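Local coordinates for protein MlnE (Bacillus amyloliquefaciens subsp. plantarum, PDB 5D2E) that carries an N-terminal B-type ketoreductase domain that binds NADP and probably reduces beta-keto intermediates on the macrolactin polyketide assembly line, at residues N355-A367 against E379-L391. Numbering follows the deposited sequence.
Sequences NGILHSAGLVKDA and EVIAPKVFGTVWL. With NAP (NADP nicotinamide-adenine-dinucleotide phosphate), chain B.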
# COMPACT_ATOMS: atom_id res chain seq x y z
N ASN A 355 -9.17 0.78 -23.53
CA ASN A 355 -10.20 -0.01 -22.86
C ASN A 355 -9.72 -0.70 -21.62
O ASN A 355 -10.52 -1.35 -20.98
CB ASN A 355 -10.69 -1.12 -23.78
CG ASN A 355 -11.13 -0.59 -25.14
OD1 ASN A 355 -10.53 -0.93 -26.16
ND2 ASN A 355 -12.08 0.35 -25.14
N GLY A 356 -8.43 -0.64 -21.28
CA GLY A 356 -8.01 -1.35 -20.05
C GLY A 356 -6.57 -1.06 -19.70
O GLY A 356 -5.78 -0.84 -20.63
N ILE A 357 -6.24 -1.06 -18.38
CA ILE A 357 -4.88 -0.85 -17.88
C ILE A 357 -4.56 -1.98 -16.88
O ILE A 357 -5.35 -2.22 -15.93
CB ILE A 357 -4.71 0.49 -17.19
CG1 ILE A 357 -4.99 1.58 -18.17
CG2 ILE A 357 -3.31 0.65 -16.54
CD1 ILE A 357 -4.88 2.96 -17.59
N LEU A 358 -3.38 -2.61 -17.07
CA LEU A 358 -2.75 -3.49 -16.09
C LEU A 358 -1.50 -2.75 -15.68
O LEU A 358 -0.65 -2.41 -16.51
CB LEU A 358 -2.34 -4.83 -16.66
CG LEU A 358 -3.39 -5.79 -17.17
CD1 LEU A 358 -2.73 -7.09 -17.60
CD2 LEU A 358 -4.43 -6.13 -16.09
N HIS A 359 -1.44 -2.41 -14.40
CA HIS A 359 -0.31 -1.57 -13.90
C HIS A 359 0.66 -2.43 -13.18
O HIS A 359 0.47 -2.76 -12.02
CB HIS A 359 -0.88 -0.45 -13.03
CG HIS A 359 0.13 0.48 -12.44
ND1 HIS A 359 1.26 0.91 -13.09
CD2 HIS A 359 0.18 1.05 -11.20
CE1 HIS A 359 1.92 1.76 -12.32
NE2 HIS A 359 1.28 1.84 -11.16
N SER A 360 1.74 -2.83 -13.90
CA SER A 360 2.71 -3.81 -13.39
C SER A 360 4.06 -3.16 -13.14
O SER A 360 4.98 -3.81 -12.64
CB SER A 360 2.91 -4.97 -14.41
OG SER A 360 3.53 -6.05 -13.81
N ALA A 361 4.22 -1.89 -13.51
CA ALA A 361 5.45 -1.18 -13.29
C ALA A 361 5.81 -1.16 -11.81
O ALA A 361 4.95 -0.97 -10.91
CB ALA A 361 5.33 0.26 -13.78
N GLY A 362 7.06 -1.39 -11.54
CA GLY A 362 7.56 -1.42 -10.17
C GLY A 362 9.02 -1.75 -10.08
O GLY A 362 9.67 -2.14 -11.07
N LEU A 363 9.58 -1.44 -8.91
CA LEU A 363 10.92 -1.88 -8.60
C LEU A 363 11.08 -2.18 -7.15
O LEU A 363 10.30 -1.74 -6.32
CB LEU A 363 11.95 -0.89 -9.02
CG LEU A 363 11.85 0.51 -8.57
CD1 LEU A 363 13.21 0.96 -8.06
CD2 LEU A 363 11.48 1.37 -9.76
N VAL A 364 12.14 -2.91 -6.87
CA VAL A 364 12.42 -3.43 -5.57
C VAL A 364 13.83 -2.97 -5.28
O VAL A 364 14.69 -3.02 -6.14
CB VAL A 364 12.35 -4.96 -5.66
CG1 VAL A 364 13.02 -5.62 -4.50
CG2 VAL A 364 10.90 -5.41 -5.79
N LYS A 365 14.08 -2.47 -4.09
CA LYS A 365 15.44 -2.10 -3.66
C LYS A 365 15.43 -2.36 -2.20
O LYS A 365 15.30 -1.41 -1.41
CB LYS A 365 15.72 -0.62 -3.82
CG LYS A 365 16.13 -0.05 -5.14
CD LYS A 365 16.80 1.30 -4.82
CE LYS A 365 16.85 2.25 -6.01
NZ LYS A 365 17.88 1.88 -7.03
N ASP A 366 15.49 -3.60 -1.82
CA ASP A 366 15.36 -3.99 -0.41
C ASP A 366 16.53 -3.45 0.44
O ASP A 366 17.68 -3.41 -0.03
CB ASP A 366 15.26 -5.52 -0.32
CG ASP A 366 13.86 -6.08 -0.77
OD1 ASP A 366 12.92 -5.32 -1.14
OD2 ASP A 366 13.71 -7.30 -0.69
N ALA A 367 16.20 -2.92 1.63
CA ALA A 367 17.17 -2.50 2.65
C ALA A 367 16.35 -2.20 3.91
O ALA A 367 15.21 -1.66 3.82
CB ALA A 367 17.92 -1.24 2.22
N GLU A 379 12.61 6.42 -5.14
CA GLU A 379 12.66 5.53 -6.29
C GLU A 379 11.71 4.39 -6.23
O GLU A 379 11.07 4.09 -7.22
CB GLU A 379 14.08 4.94 -6.47
CG GLU A 379 15.05 5.99 -6.94
CD GLU A 379 16.42 5.34 -7.11
OE1 GLU A 379 16.53 4.44 -7.97
OE2 GLU A 379 17.29 5.64 -6.31
N VAL A 380 11.64 3.71 -5.11
CA VAL A 380 10.75 2.55 -4.99
C VAL A 380 9.28 2.95 -5.08
O VAL A 380 8.48 2.22 -5.67
CB VAL A 380 11.04 1.80 -3.70
CG1 VAL A 380 9.94 0.83 -3.34
CG2 VAL A 380 12.39 1.12 -3.79
N ILE A 381 8.90 4.08 -4.47
CA ILE A 381 7.49 4.43 -4.43
C ILE A 381 6.99 5.09 -5.73
O ILE A 381 5.77 5.08 -5.97
CB ILE A 381 7.08 5.32 -3.23
CG1 ILE A 381 7.57 6.76 -3.38
CG2 ILE A 381 7.52 4.66 -1.93
CD1 ILE A 381 7.02 7.68 -2.28
N ALA A 382 7.90 5.67 -6.53
CA ALA A 382 7.49 6.48 -7.67
C ALA A 382 6.46 5.79 -8.57
O ALA A 382 5.46 6.41 -8.87
CB ALA A 382 8.72 6.88 -8.52
N PRO A 383 6.70 4.54 -9.01
CA PRO A 383 5.73 4.02 -9.98
C PRO A 383 4.37 3.62 -9.44
O PRO A 383 3.37 3.61 -10.18
CB PRO A 383 6.42 2.79 -10.55
CG PRO A 383 7.44 2.39 -9.51
CD PRO A 383 7.87 3.65 -8.86
N LYS A 384 4.35 3.22 -8.17
CA LYS A 384 3.17 2.66 -7.52
C LYS A 384 2.36 3.73 -6.75
O LYS A 384 1.19 3.58 -6.53
CB LYS A 384 3.61 1.53 -6.59
CG LYS A 384 3.97 0.25 -7.33
CD LYS A 384 4.60 -0.75 -6.47
CE LYS A 384 4.98 -2.02 -7.25
NZ LYS A 384 3.80 -2.77 -7.70
N VAL A 385 3.01 4.79 -6.30
CA VAL A 385 2.28 5.92 -5.67
C VAL A 385 1.92 6.93 -6.73
O VAL A 385 0.78 6.98 -7.16
CB VAL A 385 3.00 6.48 -4.47
CG1 VAL A 385 2.24 7.70 -3.90
CG2 VAL A 385 3.17 5.39 -3.44
N PHE A 386 2.90 7.65 -7.25
CA PHE A 386 2.64 8.69 -8.26
C PHE A 386 2.17 8.11 -9.58
O PHE A 386 1.21 8.61 -10.19
CB PHE A 386 3.88 9.53 -8.48
CG PHE A 386 4.23 10.37 -7.31
CD1 PHE A 386 3.58 11.58 -7.12
CD2 PHE A 386 5.16 9.97 -6.39
CE1 PHE A 386 3.89 12.38 -6.07
CE2 PHE A 386 5.50 10.79 -5.32
CZ PHE A 386 4.83 11.99 -5.15
N GLY A 387 2.81 7.04 -10.01
CA GLY A 387 2.48 6.44 -11.31
C GLY A 387 1.03 6.00 -11.41
O GLY A 387 0.35 6.30 -12.38
N THR A 388 0.58 5.30 -10.39
CA THR A 388 -0.80 4.87 -10.32
C THR A 388 -1.75 6.05 -10.46
O THR A 388 -2.74 5.98 -11.21
CB THR A 388 -1.03 4.16 -8.99
OG1 THR A 388 -0.10 3.10 -8.84
CG2 THR A 388 -2.43 3.59 -8.91
N VAL A 389 -1.44 7.13 -9.74
CA VAL A 389 -2.33 8.31 -9.72
C VAL A 389 -2.34 8.96 -11.08
O VAL A 389 -3.39 9.37 -11.57
CB VAL A 389 -1.99 9.29 -8.56
CG1 VAL A 389 -2.82 10.56 -8.60
CG2 VAL A 389 -2.22 8.57 -7.19
N TRP A 390 -1.16 9.04 -11.70
CA TRP A 390 -1.07 9.67 -13.00
C TRP A 390 -1.79 8.89 -14.08
O TRP A 390 -2.40 9.50 -15.01
CB TRP A 390 0.37 9.90 -13.39
CG TRP A 390 1.19 10.73 -12.47
CD1 TRP A 390 2.53 10.64 -12.34
CD2 TRP A 390 0.78 11.81 -11.62
NE1 TRP A 390 3.00 11.53 -11.41
CE2 TRP A 390 1.96 12.31 -10.99
CE3 TRP A 390 -0.44 12.44 -11.34
CZ2 TRP A 390 1.95 13.39 -10.06
CZ3 TRP A 390 -0.43 13.55 -10.43
CH2 TRP A 390 0.75 13.98 -9.79
N LEU A 391 -1.78 7.56 -13.96
CA LEU A 391 -2.47 6.71 -14.93
C LEU A 391 -3.98 6.89 -14.80
O LEU A 391 -4.69 7.02 -15.77
CB LEU A 391 -2.13 5.26 -14.70
CG LEU A 391 -0.76 4.78 -15.14
CD1 LEU A 391 -0.32 3.49 -14.47
CD2 LEU A 391 -0.83 4.57 -16.67
PA NAP B . 9.98 -6.69 -13.30
O1A NAP B . 10.28 -7.81 -14.33
O2A NAP B . 11.06 -5.76 -12.77
O5B NAP B . 8.94 -5.75 -14.10
C5B NAP B . 8.61 -4.48 -13.56
C4B NAP B . 8.76 -3.55 -14.74
O4B NAP B . 8.43 -2.22 -14.29
C3B NAP B . 10.20 -3.45 -15.32
O3B NAP B . 10.24 -4.01 -16.64
C2B NAP B . 10.48 -1.94 -15.40
O2B NAP B . 11.07 -1.60 -16.62
C1B NAP B . 9.07 -1.33 -15.18
N9A NAP B . 9.08 -0.02 -14.53
C8A NAP B . 9.65 0.33 -13.32
N7A NAP B . 9.50 1.67 -13.07
C5A NAP B . 8.76 2.17 -14.09
C6A NAP B . 8.25 3.47 -14.45
N6A NAP B . 8.47 4.51 -13.58
N1A NAP B . 7.58 3.60 -15.69
C2A NAP B . 7.40 2.54 -16.48
N3A NAP B . 7.85 1.29 -16.20
C4A NAP B . 8.52 1.05 -15.06
O3 NAP B . 9.17 -7.29 -12.02
PN NAP B . 8.00 -8.41 -12.04
O1N NAP B . 8.45 -9.63 -11.27
O2N NAP B . 7.45 -8.38 -13.44
O5D NAP B . 6.80 -7.79 -11.15
C5D NAP B . 5.90 -6.88 -11.84
C4D NAP B . 4.90 -6.23 -10.87
O4D NAP B . 4.23 -7.19 -10.06
C3D NAP B . 5.65 -5.30 -9.91
O3D NAP B . 4.92 -4.09 -9.79
C2D NAP B . 5.74 -6.07 -8.61
O2D NAP B . 5.84 -5.19 -7.45
C1D NAP B . 4.48 -6.99 -8.64
N1N NAP B . 4.74 -8.23 -7.86
C2N NAP B . 5.56 -9.22 -8.36
C3N NAP B . 5.86 -10.41 -7.67
C7N NAP B . 6.77 -11.52 -8.26
O7N NAP B . 7.05 -12.52 -7.59
N7N NAP B . 7.27 -11.47 -9.50
C4N NAP B . 5.29 -10.56 -6.39
C5N NAP B . 4.50 -9.53 -5.87
C6N NAP B . 4.21 -8.38 -6.63
P2B NAP B . 12.00 -0.26 -16.84
O1X NAP B . 13.19 -0.32 -15.89
O2X NAP B . 12.39 -0.30 -18.35
O3X NAP B . 11.12 0.91 -16.51
O HOH W 1 2.53 -1.69 -9.95
O HOH W 2 8.09 -0.29 -6.67
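H359, at the end of central strand 356-359 of the Rossmann-type ketoreductase fold, points the NE2 edge of its ring at P383 and at T388 of helix 386-391, which runs antiparallel to the strand. CD1 of L391 makes a CH-pi contact over one ring face, 3.6 Å from the centroid; a water lies over the other. At the ring edge, NE2 gives a weak, bent hydrogen bond to P383 O (2.9 Å, 128°), and ND1 is hydrogen-bonded to T279. Histidine suits this buried place: a flat face for the methyl, two nitrogens for polar partners. The T388 side chain meets that of H359 at about a right angle, its OG1 near the ring plane and donating to K384 O (2.7 Å).

G362 has no side chain to collide with the ribose O3D, and its N donates to NADP O4B (3.2 Å). P383 CG packs on G362 CA and L363 CD2, while farther along K365 NZ forms a salt bridge with E379 OE1. K384, bent at chi4 (-68°), passes A361 O and brings NZ to NADP O3D, 2.7 Å away; the same NZ donates to the water bridging H359 O and A361 O.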